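Local coordinates for protein CAS3 Metal dependent phosphohydrolase (Methanocaldococcus jannaschii, PDB 3S4L) that acts as a CRISPR-associated HD nuclease, cutting single-stranded DNA in a magnesium-dependent way and single-stranded RNA without added cations, at residues 63-68 against 161-166. Numbering follows the deposited sequence.
Sequences IKLHDI and DLIKKL. With CA (calcium ion), chain C.
Ile-68 turns CG1 away from its own backbone N (chi1 -162°) and toward helix 159-167, and the bend at chi2 (44°) sets CD1 against both Leu-162 and Leu-166. Leu-166 leans back with CG beside its N (chi1 -81°) and presents CD1 to meet Ile-68 CD1 at 3.6 Å. The same Ile-68 methyl reaches Leu-162 CD2, one helical turn earlier, at 3.7 Å, the two side chains pointing opposite ways as they pass. Ile-163 crosses Ile-68 at about a right angle, its CD1 lying 3.7 Å from Ile-68 CG1 and 4.1 Å from Leu-65 CD2. Branched aliphatic residues suit this buried seam, since their methyls touch without needing polar partners. At its edge, the extended chain of partly exposed Lys-64 runs past the carbonyl of Leu-166, with CD 3.3 Å from Leu-166 O and NZ giving that oxygen a weak bond of 3.4 Å. Lysine is long enough to reach this last turn of the helix, whose partial negative charge would probably favour a cation. Asp-67 OD2 binds calcium at 2.3 Å in the catalytic magnesium site, with His-91, His-123 and His-124. Apolar contact begins at the next residue, Ile-68, so dispersion and burial, with little polar bonding, join the metal-bearing turn to helix 159-167.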
loop_
_atom_site.group_PDB
_atom_site.type_symbol
_atom_site.label_atom_id
_atom_site.label_comp_id
_atom_site.label_asym_id
_atom_site.label_seq_id
_atom_site.Cartn_x
_atom_site.Cartn_y
_atom_site.Cartn_z
ATOM N N ILE A 63 3.400 -5.845 -2.394
ATOM C CA ILE A 63 4.594 -5.492 -3.116
ATOM C C ILE A 63 4.189 -4.617 -4.290
ATOM O O ILE A 63 4.763 -3.553 -4.511
ATOM C CB ILE A 63 5.354 -6.758 -3.572
ATOM C CG1 ILE A 63 6.008 -7.435 -2.360
ATOM C CG2 ILE A 63 6.420 -6.419 -4.621
ATOM C CD1 ILE A 63 6.388 -8.878 -2.584
ATOM N N LYS A 64 3.172 -5.034 -5.029
ATOM C CA LYS A 64 2.831 -4.303 -6.232
ATOM C C LYS A 64 2.150 -2.962 -5.949
ATOM O O LYS A 64 2.258 -2.020 -6.725
ATOM C CB LYS A 64 1.962 -5.172 -7.144
ATOM C CG LYS A 64 2.697 -6.369 -7.749
ATOM C CD LYS A 64 1.729 -7.297 -8.461
ATOM C CE LYS A 64 2.460 -8.347 -9.285
ATOM N NZ LYS A 64 1.493 -9.348 -9.843
ATOM N N LEU A 65 1.445 -2.869 -4.837
ATOM C CA LEU A 65 0.592 -1.718 -4.636
ATOM C C LEU A 65 1.101 -0.729 -3.595
ATOM O O LEU A 65 0.540 0.363 -3.454
ATOM C CB LEU A 65 -0.816 -2.184 -4.275
ATOM C CG LEU A 65 -1.588 -2.950 -5.352
ATOM C CD1 LEU A 65 -2.980 -3.307 -4.817
ATOM C CD2 LEU A 65 -1.702 -2.121 -6.641
ATOM N N HIS A 66 2.141 -1.081 -2.846
ATOM C CA HIS A 66 2.490 -0.201 -1.735
ATOM C C HIS A 66 2.927 1.201 -2.199
ATOM O O HIS A 66 2.796 2.169 -1.454
ATOM C CB HIS A 66 3.485 -0.843 -0.768
ATOM C CG HIS A 66 4.870 -0.960 -1.307
ATOM N ND1 HIS A 66 5.233 -1.941 -2.204
ATOM C CD2 HIS A 66 5.984 -0.229 -1.074
ATOM C CE1 HIS A 66 6.509 -1.807 -2.501
ATOM N NE2 HIS A 66 6.991 -0.778 -1.823
ATOM N N ASP A 67 3.426 1.308 -3.428
ATOM C CA ASP A 67 3.763 2.609 -3.998
ATOM C C ASP A 67 2.842 3.075 -5.107
ATOM O O ASP A 67 3.208 3.978 -5.877
ATOM C CB ASP A 67 5.206 2.614 -4.511
ATOM C CG ASP A 67 6.215 2.804 -3.397
ATOM O OD1 ASP A 67 7.395 2.434 -3.591
ATOM O OD2 ASP A 67 5.805 3.319 -2.331
ATOM N N ILE A 68 1.661 2.469 -5.201
ATOM C CA ILE A 68 0.711 2.874 -6.233
ATOM C C ILE A 68 0.336 4.349 -6.055
ATOM O O ILE A 68 0.043 5.039 -7.031
ATOM C CB ILE A 68 -0.542 1.963 -6.288
ATOM C CG1 ILE A 68 -1.260 2.127 -7.626
ATOM C CG2 ILE A 68 -1.462 2.261 -5.125
ATOM C CD1 ILE A 68 -0.298 2.145 -8.818
ATOM N N ASP A 161 -5.365 1.642 -16.604
ATOM C CA ASP A 161 -4.505 0.772 -17.390
ATOM C C ASP A 161 -3.294 0.321 -16.572
ATOM O O ASP A 161 -2.965 -0.869 -16.540
ATOM C CB ASP A 161 -4.086 1.458 -18.695
ATOM C CG ASP A 161 -2.585 1.462 -18.896
ATOM O OD1 ASP A 161 -2.030 0.392 -19.229
ATOM O OD2 ASP A 161 -1.965 2.534 -18.728
ATOM N N LEU A 162 -2.656 1.266 -15.883
ATOM C CA LEU A 162 -1.535 0.944 -14.997
ATOM C C LEU A 162 -1.891 -0.154 -14.000
ATOM O O LEU A 162 -1.120 -1.098 -13.820
ATOM C CB LEU A 162 -1.039 2.185 -14.253
ATOM C CG LEU A 162 0.046 1.902 -13.210
ATOM C CD1 LEU A 162 1.329 1.438 -13.879
ATOM C CD2 LEU A 162 0.316 3.128 -12.344
ATOM N N ILE A 163 -3.054 -0.034 -13.362
ATOM C CA ILE A 163 -3.489 -1.035 -12.389
ATOM C C ILE A 163 -3.670 -2.387 -13.058
ATOM O O ILE A 163 -3.301 -3.415 -12.507
ATOM C CB ILE A 163 -4.804 -0.651 -11.700
ATOM C CG1 ILE A 163 -4.566 0.468 -10.690
ATOM C CG2 ILE A 163 -5.385 -1.856 -10.976
ATOM C CD1 ILE A 163 -3.638 0.087 -9.558
ATOM N N LYS A 164 -4.240 -2.378 -14.256
ATOM C CA LYS A 164 -4.420 -3.598 -15.028
ATOM C C LYS A 164 -3.071 -4.276 -15.278
ATOM O O LYS A 164 -2.917 -5.473 -15.027
ATOM C CB LYS A 164 -5.133 -3.289 -16.344
ATOM C CG LYS A 164 -6.290 -4.227 -16.657
ATOM C CD LYS A 164 -7.233 -3.655 -17.719
ATOM C CE LYS A 164 -8.285 -2.737 -17.103
ATOM N NZ LYS A 164 -9.455 -2.525 -18.010
ATOM N N LYS A 165 -2.096 -3.509 -15.761
ATOM C CA LYS A 165 -0.736 -4.021 -15.965
ATOM C C LYS A 165 -0.170 -4.641 -14.685
ATOM O O LYS A 165 0.514 -5.668 -14.722
ATOM C CB LYS A 165 0.193 -2.896 -16.431
ATOM C CG LYS A 165 0.600 -2.939 -17.889
ATOM C CD LYS A 165 1.503 -1.757 -18.221
ATOM C CE LYS A 165 0.840 -0.440 -17.820
ATOM N NZ LYS A 165 1.675 0.759 -18.121
ATOM N N LEU A 166 -0.461 -3.999 -13.556
ATOM C CA LEU A 166 0.075 -4.396 -12.264
ATOM C C LEU A 166 -0.613 -5.610 -11.659
ATOM O O LEU A 166 0.057 -6.525 -11.183
ATOM C CB LEU A 166 -0.044 -3.238 -11.263
ATOM C CG LEU A 166 0.993 -2.120 -11.294
ATOM C CD1 LEU A 166 0.416 -0.822 -10.703
ATOM C CD2 LEU A 166 2.254 -2.547 -10.557
HETATM CA CA CA C . 6.829 4.313 -0.583
HETATM O O HOH W 1 8.218 2.538 -1.132
HETATM O O HOH W 2 8.997 5.222 -2.146
#